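Local coordinates for uncharacterized protein (Legionella longbeachae NSW150, PDB 4JZA) that probably hydrolyses the 3-phosphate of phosphatidylinositol 3-phosphate, as a Legionella phosphoinositide phosphatase linked to lipid metabolism in the host, at residues A[505-508]-A[509-513]; A[592-595]-A[596-600]; A[674-677]-A[678-682]. All coordinates share one frame; numbering follows the deposited sequence.

Overall arrangement
All three contacts are local and follow one another along the chain, contacts 1 and 2 each within one helix (501-513 and 587-602), contact 3 at the start of helix 676-702. Contacts 1 and 2 lie on the same side of the chain's centre without touching, centres about 23 Å apart and nearest atoms about 11 Å. They pack on the helices next to strand 545-549 of the nine-stranded mixed sheet in the chain: contact 1 on helix 524-542, just before the strand, contact 2 on helix 556-574, just after it. Contact 3 lies far off, its centre about 66 Å from contact 1 and about 53 Å from contact 2, where amino-terminal helices meet carboxy-terminal ones. The set thus samples the probable phosphatase core and a distant helical junction.

Contact 1 (A[505-508]-A[509-513]); sequences LDQY and QSVLE
The phenol ring of Y508 is overlapped by the CD1 methyl of L512, one turn further along helix 501-513, an i/i+4 aromatic-leucine pair with CH-pi geometry. CD1 sits 3.9 Å from the centroid of the Y508 ring, and 25° off the ring normal, so the methyl lies over a face, displaced toward the rim. Its nearest ring atom confirms the offset: L512 CD1 is 3.6 Å from Y508 CZ, at the hydroxyl end. The first torsion of Y508 (chi1 -177°) sets CG anti to the backbone N and swings the ring forward along the helix toward L512. The far end of the ring is held in place by the OH, which is hydrogen-bonded to both E535 OE2 and S484 OG. These partners belong to helices 524-542 and 482-492, the two helices against which this side of helix 501-513 packs. Backbone bonds of the usual i/i+4 kind run beneath the pair, L512 N to Y508 O at 3.1 Å among them. At the carboxyl end, R527 donates to V511 O through NE and to L512 O through NH2. Beside V511, the bent chain of Q507 brings its amide NE2 to 3.9 Å from V511 CG2.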
loop_
_atom_site.group_PDB
_atom_site.type_symbol
_atom_site.label_atom_id
_atom_site.label_comp_id
_atom_site.label_asym_id
_atom_site.label_seq_id
_atom_site.Cartn_x
_atom_site.Cartn_y
_atom_site.Cartn_z
ATOM N N LEU A 505 24.917 -11.411 28.869
ATOM C CA LEU A 505 24.636 -10.211 29.704
ATOM C C LEU A 505 25.874 -9.310 29.859
ATOM O O LEU A 505 25.755 -8.102 29.808
ATOM C CB LEU A 505 24.038 -10.565 31.078
ATOM C CG LEU A 505 22.809 -11.473 31.063
ATOM C CD1 LEU A 505 22.398 -11.912 32.455
ATOM C CD2 LEU A 505 21.662 -10.747 30.402
ATOM N N ASP A 506 27.050 -9.890 29.983
ATOM C CA ASP A 506 28.262 -9.084 30.112
ATOM C C ASP A 506 28.447 -8.251 28.846
ATOM O O ASP A 506 28.639 -7.032 28.895
ATOM C CB ASP A 506 29.514 -9.960 30.344
ATOM C CG ASP A 506 29.494 -10.690 31.698
ATOM O OD1 ASP A 506 28.915 -10.138 32.658
ATOM O OD2 ASP A 506 30.028 -11.826 31.789
ATOM N N GLN A 507 28.385 -8.931 27.708
ATOM C CA GLN A 507 28.487 -8.291 26.408
ATOM C C GLN A 507 27.462 -7.174 26.204
ATOM O O GLN A 507 27.812 -6.092 25.776
ATOM C CB GLN A 507 28.358 -9.341 25.301
ATOM C CG GLN A 507 29.678 -9.929 24.916
ATOM C CD GLN A 507 30.708 -8.817 24.653
ATOM O OE1 GLN A 507 31.833 -8.894 25.123
ATOM N NE2 GLN A 507 30.318 -7.770 23.919
ATOM N N TYR A 508 26.203 -7.433 26.521
ATOM C CA TYR A 508 25.145 -6.438 26.353
ATOM C C TYR A 508 25.400 -5.208 27.213
ATOM O O TYR A 508 25.177 -4.093 26.767
ATOM C CB TYR A 508 23.797 -7.050 26.716
ATOM C CG TYR A 508 22.576 -6.142 26.520
ATOM C CD1 TYR A 508 22.139 -5.802 25.262
ATOM C CD2 TYR A 508 21.855 -5.668 27.602
ATOM C CE1 TYR A 508 21.040 -4.992 25.077
ATOM C CE2 TYR A 508 20.747 -4.873 27.429
ATOM C CZ TYR A 508 20.330 -4.540 26.158
ATOM O OH TYR A 508 19.215 -3.750 25.966
ATOM N N GLN A 509 25.828 -5.411 28.465
ATOM C CA GLN A 509 26.198 -4.307 29.341
ATOM C C GLN A 509 27.297 -3.493 28.683
ATOM O O GLN A 509 27.261 -2.262 28.662
ATOM C CB GLN A 509 26.702 -4.874 30.644
ATOM C CG GLN A 509 27.127 -3.850 31.675
ATOM C CD GLN A 509 26.041 -3.640 32.698
ATOM O OE1 GLN A 509 25.746 -4.550 33.507
ATOM N NE2 GLN A 509 25.412 -2.449 32.667
ATOM N N SER A 510 28.293 -4.196 28.153
ATOM C CA SER A 510 29.479 -3.554 27.563
ATOM C C SER A 510 29.190 -2.712 26.312
ATOM O O SER A 510 29.662 -1.604 26.142
ATOM C CB SER A 510 30.497 -4.634 27.210
ATOM O OG SER A 510 31.620 -4.066 26.565
ATOM N N VAL A 511 28.416 -3.270 25.411
ATOM C CA VAL A 511 28.020 -2.567 24.214
ATOM C C VAL A 511 27.150 -1.349 24.574
ATOM O O VAL A 511 27.366 -0.256 24.093
ATOM C CB VAL A 511 27.310 -3.546 23.258
ATOM C CG1 VAL A 511 26.781 -2.808 22.075
ATOM C CG2 VAL A 511 28.296 -4.622 22.801
ATOM N N LEU A 512 26.182 -1.527 25.442
ATOM C CA LEU A 512 25.387 -0.411 25.938
ATOM C C LEU A 512 26.261 0.733 26.448
ATOM O O LEU A 512 26.017 1.886 26.116
ATOM C CB LEU A 512 24.521 -0.880 27.090
ATOM C CG LEU A 512 23.106 -0.360 27.137
ATOM C CD1 LEU A 512 22.197 -1.532 26.846
ATOM C CD2 LEU A 512 22.797 0.175 28.521
ATOM N N GLU A 513 27.288 0.407 27.254
ATOM C CA GLU A 513 28.162 1.429 27.879
ATOM C C GLU A 513 29.174 2.071 26.920
ATOM O O GLU A 513 29.614 3.208 27.138
ATOM C CB GLU A 513 28.887 0.865 29.112
ATOM C CG GLU A 513 28.023 0.803 30.370
ATOM C CD GLU A 513 28.773 0.227 31.574
ATOM O OE1 GLU A 513 30.023 0.318 31.604
ATOM O OE2 GLU A 513 28.116 -0.338 32.482
#

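Contact 2 (A[592-595]-A[596-600]); sequences FVSL and VADLY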
loop_
_atom_site.group_PDB
_atom_site.type_symbol
_atom_site.label_atom_id
_atom_site.label_comp_id
_atom_site.label_asym_id
_atom_site.label_seq_id
_atom_site.Cartn_x
_atom_site.Cartn_y
_atom_site.Cartn_z
ATOM N N PHE A 592 33.224 -12.500 10.685
ATOM C CA PHE A 592 31.868 -12.141 10.955
ATOM C C PHE A 592 31.316 -11.388 9.741
ATOM O O PHE A 592 30.236 -11.707 9.223
ATOM C CB PHE A 592 31.799 -11.300 12.248
ATOM C CG PHE A 592 30.405 -10.866 12.604
ATOM C CD1 PHE A 592 29.452 -11.812 12.882
ATOM C CD2 PHE A 592 30.043 -9.518 12.613
ATOM C CE1 PHE A 592 28.162 -11.443 13.191
ATOM C CE2 PHE A 592 28.746 -9.145 12.928
ATOM C CZ PHE A 592 27.804 -10.113 13.230
ATOM N N VAL A 593 32.088 -10.417 9.270
ATOM C CA VAL A 593 31.719 -9.650 8.107
ATOM C C VAL A 593 31.439 -10.580 6.940
ATOM O O VAL A 593 30.502 -10.363 6.161
ATOM C CB VAL A 593 32.786 -8.596 7.763
ATOM C CG1 VAL A 593 32.498 -7.873 6.444
ATOM C CG2 VAL A 593 32.842 -7.542 8.866
ATOM N N SER A 594 32.228 -11.628 6.814
ATOM C CA SER A 594 31.997 -12.565 5.725
ATOM C C SER A 594 30.615 -13.248 5.809
ATOM O O SER A 594 29.913 -13.395 4.797
ATOM C CB SER A 594 33.093 -13.620 5.689
ATOM O OG SER A 594 33.110 -14.226 4.407
ATOM N N LEU A 595 30.248 -13.648 7.024
ATOM C CA LEU A 595 28.961 -14.260 7.280
ATOM C C LEU A 595 27.846 -13.278 7.028
ATOM O O LEU A 595 26.904 -13.626 6.325
ATOM C CB LEU A 595 28.854 -14.784 8.711
ATOM C CG LEU A 595 29.720 -16.025 8.952
ATOM C CD1 LEU A 595 30.023 -16.178 10.440
ATOM C CD2 LEU A 595 29.074 -17.273 8.364
ATOM N N VAL A 596 27.950 -12.059 7.559
ATOM C CA VAL A 596 26.920 -11.066 7.285
ATOM C C VAL A 596 26.745 -10.824 5.806
ATOM O O VAL A 596 25.606 -10.833 5.282
ATOM C CB VAL A 596 27.196 -9.706 7.902
ATOM C CG1 VAL A 596 26.121 -8.729 7.464
ATOM C CG2 VAL A 596 27.125 -9.822 9.407
ATOM N N ALA A 597 27.850 -10.578 5.137
ATOM C CA ALA A 597 27.814 -10.298 3.715
ATOM C C ALA A 597 27.191 -11.492 2.985
ATOM O O ALA A 597 26.340 -11.324 2.114
ATOM C CB ALA A 597 29.217 -9.977 3.184
ATOM N N ASP A 598 27.558 -12.705 3.368
ATOM C CA ASP A 598 26.970 -13.905 2.721
ATOM C C ASP A 598 25.469 -13.977 2.853
ATOM O O ASP A 598 24.775 -14.335 1.885
ATOM C CB ASP A 598 27.536 -15.201 3.317
ATOM C CG ASP A 598 28.883 -15.553 2.755
ATOM O OD1 ASP A 598 29.293 -14.943 1.756
ATOM O OD2 ASP A 598 29.534 -16.448 3.331
ATOM N N LEU A 599 24.988 -13.681 4.064
ATOM C CA LEU A 599 23.570 -13.761 4.346
ATOM C C LEU A 599 22.833 -12.676 3.582
ATOM O O LEU A 599 21.857 -12.958 2.916
ATOM C CB LEU A 599 23.300 -13.686 5.842
ATOM C CG LEU A 599 23.708 -14.957 6.635
ATOM C CD1 LEU A 599 23.391 -14.756 8.091
ATOM C CD2 LEU A 599 23.004 -16.219 6.204
ATOM N N TYR A 600 23.353 -11.453 3.646
ATOM C CA TYR A 600 22.769 -10.327 2.962
ATOM C C TYR A 600 22.708 -10.644 1.490
ATOM O O TYR A 600 21.674 -10.505 0.876
ATOM C CB TYR A 600 23.551 -9.040 3.258
ATOM C CG TYR A 600 22.924 -7.807 2.641
ATOM C CD1 TYR A 600 23.096 -7.524 1.295
ATOM C CD2 TYR A 600 22.153 -6.940 3.410
ATOM C CE1 TYR A 600 22.525 -6.427 0.723
ATOM C CE2 TYR A 600 21.546 -5.848 2.850
ATOM C CZ TYR A 600 21.740 -5.596 1.502
ATOM O OH TYR A 600 21.136 -4.505 0.924
#
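With chi1 at 180°, F592 carries its ring beside its own carbonyl carbon and forward along helix 587-602, while V596 (chi1 176°) turns CG2 to the side of its backbone N, back toward that ring. The two therefore meet one turn apart: V596 CG2 stands 4.1 Å from the centroid of the F592 ring and 19° off its normal, a CH-pi contact over one face. The methyl is shifted to the rim, equally near two ring atoms, since F592 CE2 and F592 CZ are both 3.9 Å from V596 CG2. The backbone supports the same spacing, V596 N donating to F592 O at 2.8 Å. F592 also makes a T-shaped contact with H563 of helix 556-574, and V596 packs on A566 of that helix and on I630 of helix 628-637. Helix 556-574 follows strand 545-549 through the sequence CVSGKDR, which matches the CX5R signature of cysteine-dependent phosphatases; the F592-V596 pair thus packs on the helix that follows what is probably the phosphate-binding P-loop. On another side of the helix, S594 O accepts D598 N at 2.8 Å and a second hydrogen bond from R637 NH2. R637 NH1 forms a salt bridge with D598 OD1, so a single guanidinium grips the carbonyl and the carboxylate of residues one turn apart. S594 OG stands 4.3 Å from D598 OD2, too far for a hydrogen bond.

Contact 3 (A[674-677]-A[678-682]); sequences EKKL and LCRLV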
loop_
_atom_site.group_PDB
_atom_site.type_symbol
_atom_site.label_atom_id
_atom_site.label_comp_id
_atom_site.label_asym_id
_atom_site.label_seq_id
_atom_site.Cartn_x
_atom_site.Cartn_y
_atom_site.Cartn_z
ATOM N N GLU A 674 -3.877 16.925 -23.138
ATOM C CA GLU A 674 -5.286 17.137 -22.655
ATOM C C GLU A 674 -6.274 15.989 -22.925
ATOM O O GLU A 674 -6.785 15.403 -21.963
ATOM C CB GLU A 674 -5.915 18.483 -23.124
ATOM C CG GLU A 674 -4.982 19.688 -23.004
ATOM C CD GLU A 674 -5.684 21.039 -22.858
ATOM O OE1 GLU A 674 -6.511 21.235 -21.956
ATOM O OE2 GLU A 674 -5.376 21.959 -23.629
ATOM N N LYS A 675 -6.538 15.644 -24.187
ATOM C CA LYS A 675 -7.470 14.565 -24.432
ATOM C C LYS A 675 -6.877 13.417 -25.217
ATOM O O LYS A 675 -7.583 12.583 -25.733
ATOM C CB LYS A 675 -8.631 15.133 -25.184
ATOM C CG LYS A 675 -9.477 16.073 -24.358
ATOM C CD LYS A 675 -10.502 15.344 -23.505
ATOM C CE LYS A 675 -11.697 16.273 -23.241
ATOM N NZ LYS A 675 -12.762 15.691 -22.365
ATOM N N LYS A 676 -5.571 13.358 -25.306
ATOM C CA LYS A 676 -4.949 12.511 -26.292
ATOM C C LYS A 676 -5.232 11.033 -26.079
ATOM O O LYS A 676 -5.306 10.275 -27.047
ATOM C CB LYS A 676 -3.449 12.776 -26.306
ATOM C CG LYS A 676 -2.630 11.801 -27.162
ATOM C CD LYS A 676 -1.373 12.448 -27.749
ATOM C CE LYS A 676 -0.756 11.594 -28.848
ATOM N NZ LYS A 676 0.523 12.223 -29.272
ATOM N N LEU A 677 -5.353 10.629 -24.824
ATOM C CA LEU A 677 -5.488 9.226 -24.449
ATOM C C LEU A 677 -6.893 8.721 -24.766
ATOM O O LEU A 677 -7.067 7.629 -25.343
ATOM C CB LEU A 677 -5.153 9.019 -22.938
ATOM C CG LEU A 677 -5.397 7.613 -22.342
ATOM C CD1 LEU A 677 -4.469 6.524 -22.908
ATOM C CD2 LEU A 677 -5.334 7.642 -20.832
ATOM N N LEU A 678 -7.882 9.520 -24.366
ATOM C CA LEU A 678 -9.293 9.281 -24.664
ATOM C C LEU A 678 -9.525 9.103 -26.155
ATOM O O LEU A 678 -10.245 8.214 -26.541
ATOM C CB LEU A 678 -10.139 10.439 -24.159
ATOM C CG LEU A 678 -11.639 10.332 -24.460
ATOM C CD1 LEU A 678 -12.302 9.193 -23.759
ATOM C CD2 LEU A 678 -12.380 11.586 -24.094
ATOM N N CYS A 679 -8.914 9.957 -26.971
ATOM C CA CYS A 679 -8.992 9.848 -28.402
ATOM C C CYS A 679 -8.286 8.587 -28.908
ATOM O O CYS A 679 -8.782 7.925 -29.796
ATOM C CB CYS A 679 -8.370 11.057 -29.091
ATOM S SG CYS A 679 -9.181 12.655 -28.769
ATOM N N ARG A 680 -7.114 8.285 -28.381
ATOM C CA ARG A 680 -6.351 7.107 -28.807
ATOM C C ARG A 680 -7.172 5.840 -28.607
ATOM O O ARG A 680 -7.220 4.989 -29.507
ATOM C CB ARG A 680 -5.061 6.995 -28.024
ATOM C CG ARG A 680 -4.415 5.623 -28.121
ATOM C CD ARG A 680 -2.998 5.637 -27.632
ATOM N NE ARG A 680 -2.171 6.332 -28.609
ATOM C CZ ARG A 680 -1.159 7.129 -28.289
ATOM N NH1 ARG A 680 -0.869 7.389 -27.011
ATOM N NH2 ARG A 680 -0.473 7.716 -29.255
ATOM N N LEU A 681 -7.829 5.766 -27.447
ATOM C CA LEU A 681 -8.606 4.617 -27.054
ATOM C C LEU A 681 -9.956 4.580 -27.733
ATOM O O LEU A 681 -10.481 3.498 -28.001
ATOM C CB LEU A 681 -8.821 4.617 -25.525
ATOM C CG LEU A 681 -7.607 4.342 -24.615
ATOM C CD1 LEU A 681 -7.992 4.277 -23.133
ATOM C CD2 LEU A 681 -6.900 3.062 -25.032
ATOM N N VAL A 682 -10.557 5.753 -27.995
ATOM C CA VAL A 682 -11.804 5.792 -28.746
ATOM C C VAL A 682 -11.536 5.265 -30.134
ATOM O O VAL A 682 -12.294 4.475 -30.646
ATOM C CB VAL A 682 -12.418 7.164 -28.727
ATOM C CG1 VAL A 682 -13.420 7.362 -29.850
ATOM C CG2 VAL A 682 -13.099 7.384 -27.399
#
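This is a local i/i+4 contact in the first turns of helix 676-702, at a junction where helices 74-87 and 95-116 lie on one flank and helix 748-761 on another. Three backbone bonds define the opening. K675 occupies the N-cap position, and its carbonyl O receives C679 N at 3.2 Å. R680 N then bonds to K676 O at 3.0 Å, and L681 N to L677 O at 2.9 Å. The apolar side is carried by L677 and L681, whose side chains run side by side and point the same way. They meet through methyls, L677 CD1 lying 4.2 Å from L681 CD1. For L677, chi1 of 173° places CG beside the carbonyl carbon and carries CD1 onward to the next turn. Y80 touches both leucines; L115 covers L677, and L77 and L112 cover L681, so the pair is buried between the two amino-terminal helices. The polar side is built differently. K676 extends its chain and R680 bends at chi3 (-72°), so that the lysine CE approaches the guanidinium obliquely, at 3.9 Å from R680 NH2. The like-charged ends stay apart, with K676 NZ 4.6 Å from R680 NH2. E754 of helix 748-761 touches K676 and forms a long, weak ion pair with R680 NH2, which would be expected to temper the positive charge here. Since L677 and L681 face the amino-terminal helices while K676 and R680 turn to helix 748-761, these two offset i/i+4 pairs are the pattern of an amphipathic helix start, packed between helices from the two ends of the chain.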